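Fibronectin type-III domain-containing protein (Caldanaerobacter subterraneus subsp. tengcongensis, PDB 7JGT) is of unknown function but includes this fibronectin type III-like domain, an extremely heat-stable beta sandwich whose surface salt bridges contribute to that stability. Local coordinates at residues H20-R25 with A85-D90; Y38-S43 with C68-A73. The protein carries 1 engineered substitution. All blocks are in the same frame, centred on the assembly; numbering follows the deposited sequence.

Interaction 1: residues H20-R25 with A85-D90; sequences HTLRLR and ASSTTD
The branch point of Leu22 meets the methyl of Thr89, and no direct hydrogen bond joins residues 20-25 to 85-90. The apolar part comes first: CG of Leu22 lies 3.7 Å from CG2 of Thr89, and the two side chains cross at about a right angle. The Leu22 branches then divide over the chain, CD2 reaching to 3.9 Å from the carbonyl oxygen of Thr88 and CD1 resting 4.1 Å from that of Ser87. With chi1 at 50°, Thr89 sets CG2 anti to its own carbonyl carbon, against the leucine, while OG1 bonds to Ser62 and Thr65. Cut back to an alanine, Leu22 would lose CG and both methyls, which would probably leave CG2 of Thr89 and the carbonyls of Ser87 and Thr88 without their packing partner.

The polar part is bridged by a water: it lies 2.6 Å from O of Thr21 and accepts from N of Asp90 at 3.2 Å, linking Thr21 to the loop that follows strand 78-88. OD2 of Asp90 is hydrogen-bonded to N of Gly17.

This is packing between the two sheets of the sandwich. Strand 22-25 is the middle strand of the three-stranded sheet, between 11-14 and 55-58; strand 78-88 edges the four-stranded one. Leu22 also touches Tyr67 and Phe69 of strand 66-75, and Val12 of strand 11-14 packs on Ser87.

Interaction 2: residues Y38-S43 with C68-A73; sequences YLVSDS and CFALRA. Engineered in segment 68-73: Cys68 (natural residue Thr).
Two neighbouring strands of the four-stranded sheet, 34-41 and 66-75, pair here in antiparallel fashion, their short segments running at 136° to each other. Tyr38 and Ala70 form a hydrogen-bonded pair: N of Tyr38 gives to O of Ala70 at 2.9 Å, and N of Ala70 returns a bond to O of Tyr38 at 2.8 Å. The same Tyr38 oxygen also takes a CA-H...O contact from CA of Phe69 at 3.2 Å. Further along, N of Val40 donates to O of Cys68 at 2.8 Å, and a water accepts from N of Cys68 while donating to O of Val40.

This is the inner pairing of the larger sheet in a fibronectin type III sandwich, and the two faces differ. On one, Leu39 and Phe69 form a non-hydrogen-bonded pair whose side chains both touch Ile48; CD1 of Leu39 approaches CE1 of Phe69 to 4.1 Å. On the other lie Tyr38, Val40, Ala70 and the engineered Cys68. Val40 has CG2 anti to its carbonyl carbon (CG1 at chi1 179°), which brings that methyl to 3.8 Å from CB of Ala70.

The Tyr38 ring has O of Ala70 at its edge, and its plane stands 88° from that of the Arg72 guanidinium. OH of Tyr38 and NH2 of Arg72 are 3.5 Å apart, but both turn to Glu36, by a hydrogen bond and a salt bridge respectively. That shared carboxylate probably holds the two ends together, while the ring of Phe82 from strand 78-88 meets the tyrosine ring.

In the fold
Interaction 1 joins the two sheets of the sandwich and is the more buried; interaction 2 lies within the larger sheet and is only partly buried. Their chemistry follows: apolar packing without any direct hydrogen bond between sheets, against a ladder of backbone bonds with a charged and aromatic outer side; each also has one bridging water. They meet at Phe69, whose CE2 is 3.6 Å from CD1 of Leu22, so the ring on the Leu39 face of the pairing is also part of the packing between sheets. Strands 66-75 and 78-88 are sheet neighbours as well, and a probable hydrogen bond runs from N of Phe69 to O of Ala85. Interaction 2 falls within the chain between segments 20-25 and 85-90.

Interaction 1: residues H20-R25 with A85-D90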
# COMPACT_ATOMS: atom_id res chain seq x y z
N HIS A 20 -3.55 4.71 -15.10
CA HIS A 20 -3.05 3.37 -14.82
C HIS A 20 -2.14 3.33 -13.60
O HIS A 20 -1.37 2.37 -13.43
CB HIS A 20 -2.30 2.84 -16.04
CG HIS A 20 -1.28 3.80 -16.57
ND1 HIS A 20 -1.62 4.89 -17.33
CD2 HIS A 20 0.07 3.84 -16.43
CE1 HIS A 20 -0.53 5.56 -17.65
NE2 HIS A 20 0.51 4.94 -17.11
N THR A 21 -2.21 4.33 -12.73
CA THR A 21 -1.27 4.40 -11.61
C THR A 21 -1.96 5.01 -10.40
O THR A 21 -2.79 5.91 -10.54
CB THR A 21 -0.03 5.23 -11.97
OG1 THR A 21 0.53 4.76 -13.21
CG2 THR A 21 1.04 5.14 -10.88
N LEU A 22 -1.60 4.51 -9.22
CA LEU A 22 -2.00 5.13 -7.96
C LEU A 22 -0.76 5.35 -7.09
O LEU A 22 0.22 4.60 -7.17
CB LEU A 22 -3.03 4.28 -7.21
CG LEU A 22 -4.42 4.18 -7.85
CD1 LEU A 22 -5.26 3.17 -7.09
CD2 LEU A 22 -5.11 5.54 -7.90
N ARG A 23 -0.81 6.40 -6.28
CA ARG A 23 0.28 6.74 -5.37
C ARG A 23 -0.11 6.30 -3.97
O ARG A 23 -1.15 6.71 -3.45
CB ARG A 23 0.57 8.24 -5.42
CG ARG A 23 1.56 8.74 -4.38
CD ARG A 23 1.50 10.27 -4.30
NE ARG A 23 2.65 10.85 -3.62
CZ ARG A 23 2.67 12.05 -3.05
NH1 ARG A 23 1.58 12.82 -3.08
NH2 ARG A 23 3.77 12.49 -2.46
N LEU A 24 0.71 5.44 -3.37
CA LEU A 24 0.55 4.98 -2.00
C LEU A 24 1.56 5.71 -1.13
O LEU A 24 2.71 5.89 -1.53
CB LEU A 24 0.77 3.47 -1.90
CG LEU A 24 -0.42 2.53 -2.12
CD1 LEU A 24 -1.00 2.73 -3.50
CD2 LEU A 24 -0.01 1.07 -1.95
N ARG A 25 1.13 6.13 0.06
CA ARG A 25 1.94 6.90 0.99
C ARG A 25 1.63 6.46 2.42
O ARG A 25 0.50 6.09 2.73
CB ARG A 25 1.66 8.41 0.89
CG ARG A 25 2.38 9.13 -0.21
CD ARG A 25 2.26 10.63 0.01
NE ARG A 25 0.88 11.09 -0.06
CZ ARG A 25 0.44 12.24 0.44
NH1 ARG A 25 1.28 13.06 1.06
NH2 ARG A 25 -0.83 12.57 0.32
N ALA A 85 -6.47 1.19 2.59
CA ALA A 85 -6.86 2.45 1.98
C ALA A 85 -7.18 2.15 0.52
O ALA A 85 -6.79 1.11 -0.01
CB ALA A 85 -5.76 3.51 2.10
N SER A 86 -7.89 3.08 -0.12
CA SER A 86 -8.32 2.82 -1.49
C SER A 86 -8.44 4.13 -2.26
O SER A 86 -8.43 5.22 -1.69
CB SER A 86 -9.63 2.03 -1.49
OG SER A 86 -10.70 2.80 -0.99
N SER A 87 -8.56 4.00 -3.58
CA SER A 87 -8.86 5.13 -4.45
C SER A 87 -9.25 4.58 -5.82
O SER A 87 -9.26 3.37 -6.04
CB SER A 87 -7.68 6.10 -4.56
OG SER A 87 -8.08 7.26 -5.27
N THR A 88 -9.55 5.49 -6.74
CA THR A 88 -9.92 5.13 -8.10
C THR A 88 -8.92 5.76 -9.06
O THR A 88 -8.62 6.95 -8.95
CB THR A 88 -11.33 5.60 -8.43
OG1 THR A 88 -12.25 5.09 -7.46
CG2 THR A 88 -11.74 5.15 -9.83
N THR A 89 -8.43 4.97 -10.00
CA THR A 89 -7.56 5.51 -11.04
C THR A 89 -8.33 6.49 -11.92
O THR A 89 -9.54 6.37 -12.11
CB THR A 89 -7.01 4.40 -11.92
OG1 THR A 89 -8.11 3.58 -12.34
CG2 THR A 89 -5.98 3.58 -11.17
N ASP A 90 -7.60 7.44 -12.50
CA ASP A 90 -8.19 8.41 -13.41
C ASP A 90 -8.96 7.73 -14.53
O ASP A 90 -8.70 6.56 -14.85
CB ASP A 90 -7.10 9.31 -13.98
CG ASP A 90 -7.55 10.75 -14.15
OD1 ASP A 90 -8.45 11.19 -13.40
OD2 ASP A 90 -7.02 11.43 -15.03
O HOH W 1 -4.65 7.59 -11.34

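Interaction 2: residues Y38-S43 with C68-A73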
# COMPACT_ATOMS: atom_id res chain seq x y z
N TYR A 38 -0.11 -5.03 -0.69
CA TYR A 38 -0.95 -6.02 -1.35
C TYR A 38 -2.18 -5.36 -1.94
O TYR A 38 -2.70 -4.39 -1.39
CB TYR A 38 -1.40 -7.11 -0.38
CG TYR A 38 -0.24 -7.85 0.23
CD1 TYR A 38 0.47 -7.30 1.29
CD2 TYR A 38 0.16 -9.08 -0.27
CE1 TYR A 38 1.55 -7.96 1.84
CE2 TYR A 38 1.24 -9.76 0.28
CZ TYR A 38 1.93 -9.20 1.34
OH TYR A 38 3.00 -9.86 1.89
N LEU A 39 -2.62 -5.88 -3.08
CA LEU A 39 -3.88 -5.50 -3.69
C LEU A 39 -4.98 -6.39 -3.13
O LEU A 39 -4.89 -7.62 -3.23
CB LEU A 39 -3.81 -5.63 -5.21
CG LEU A 39 -5.16 -5.44 -5.93
CD1 LEU A 39 -5.73 -4.05 -5.60
CD2 LEU A 39 -5.02 -5.63 -7.43
N VAL A 40 -6.01 -5.78 -2.54
CA VAL A 40 -7.14 -6.51 -1.97
C VAL A 40 -8.24 -6.59 -3.02
O VAL A 40 -8.79 -5.57 -3.43
CB VAL A 40 -7.65 -5.83 -0.70
CG1 VAL A 40 -8.85 -6.59 -0.14
CG2 VAL A 40 -6.53 -5.69 0.33
N SER A 41 -8.58 -7.81 -3.44
CA SER A 41 -9.58 -8.03 -4.48
C SER A 41 -10.51 -9.15 -4.05
O SER A 41 -10.08 -10.30 -3.91
CB SER A 41 -8.93 -8.36 -5.82
N ASP A 42 -11.79 -8.83 -3.85
CA ASP A 42 -12.81 -9.81 -3.46
C ASP A 42 -12.35 -10.61 -2.24
O ASP A 42 -12.41 -11.84 -2.21
CB ASP A 42 -13.16 -10.73 -4.63
N SER A 43 -11.87 -9.89 -1.23
CA SER A 43 -11.43 -10.47 0.04
C SER A 43 -10.26 -11.45 -0.12
O SER A 43 -10.15 -12.42 0.63
CB SER A 43 -12.59 -11.15 0.77
N CYS A 68 -8.33 -1.31 -3.73
CA CYS A 68 -8.06 -1.30 -2.30
C CYS A 68 -6.73 -1.98 -2.04
O CYS A 68 -6.46 -3.06 -2.59
CB CYS A 68 -9.16 -2.00 -1.51
SG CYS A 68 -8.92 -1.89 0.27
N PHE A 69 -5.90 -1.37 -1.21
CA PHE A 69 -4.59 -1.91 -0.89
C PHE A 69 -4.50 -2.22 0.61
O PHE A 69 -5.24 -1.66 1.42
CB PHE A 69 -3.48 -0.95 -1.32
CG PHE A 69 -3.47 -0.67 -2.80
CD1 PHE A 69 -2.81 -1.51 -3.68
CD2 PHE A 69 -4.14 0.42 -3.32
CE1 PHE A 69 -2.82 -1.26 -5.04
CE2 PHE A 69 -4.15 0.68 -4.69
CZ PHE A 69 -3.49 -0.16 -5.54
N ALA A 70 -3.62 -3.14 0.95
CA ALA A 70 -3.31 -3.43 2.35
C ALA A 70 -1.81 -3.25 2.53
O ALA A 70 -1.02 -3.72 1.71
CB ALA A 70 -3.73 -4.85 2.74
N LEU A 71 -1.43 -2.56 3.60
CA LEU A 71 -0.05 -2.24 3.91
C LEU A 71 0.29 -2.78 5.28
O LEU A 71 -0.50 -2.66 6.22
CB LEU A 71 0.17 -0.72 3.88
CG LEU A 71 1.55 -0.21 4.31
CD1 LEU A 71 2.55 -0.28 3.18
CD2 LEU A 71 1.41 1.22 4.84
N ARG A 72 1.48 -3.37 5.42
CA ARG A 72 1.99 -3.75 6.73
C ARG A 72 3.49 -3.50 6.79
O ARG A 72 4.18 -3.49 5.76
CB ARG A 72 1.68 -5.21 7.05
CG ARG A 72 2.38 -6.20 6.11
CD ARG A 72 1.83 -7.60 6.32
NE ARG A 72 2.63 -8.64 5.66
CZ ARG A 72 2.48 -9.94 5.89
NH1 ARG A 72 1.57 -10.35 6.76
NH2 ARG A 72 3.25 -10.83 5.26
N ALA A 73 3.98 -3.31 8.00
CA ALA A 73 5.40 -3.16 8.29
C ALA A 73 5.96 -4.48 8.79
O ALA A 73 5.25 -5.27 9.42
CB ALA A 73 5.64 -2.08 9.34
O HOH W 2 -9.36 -3.69 -5.02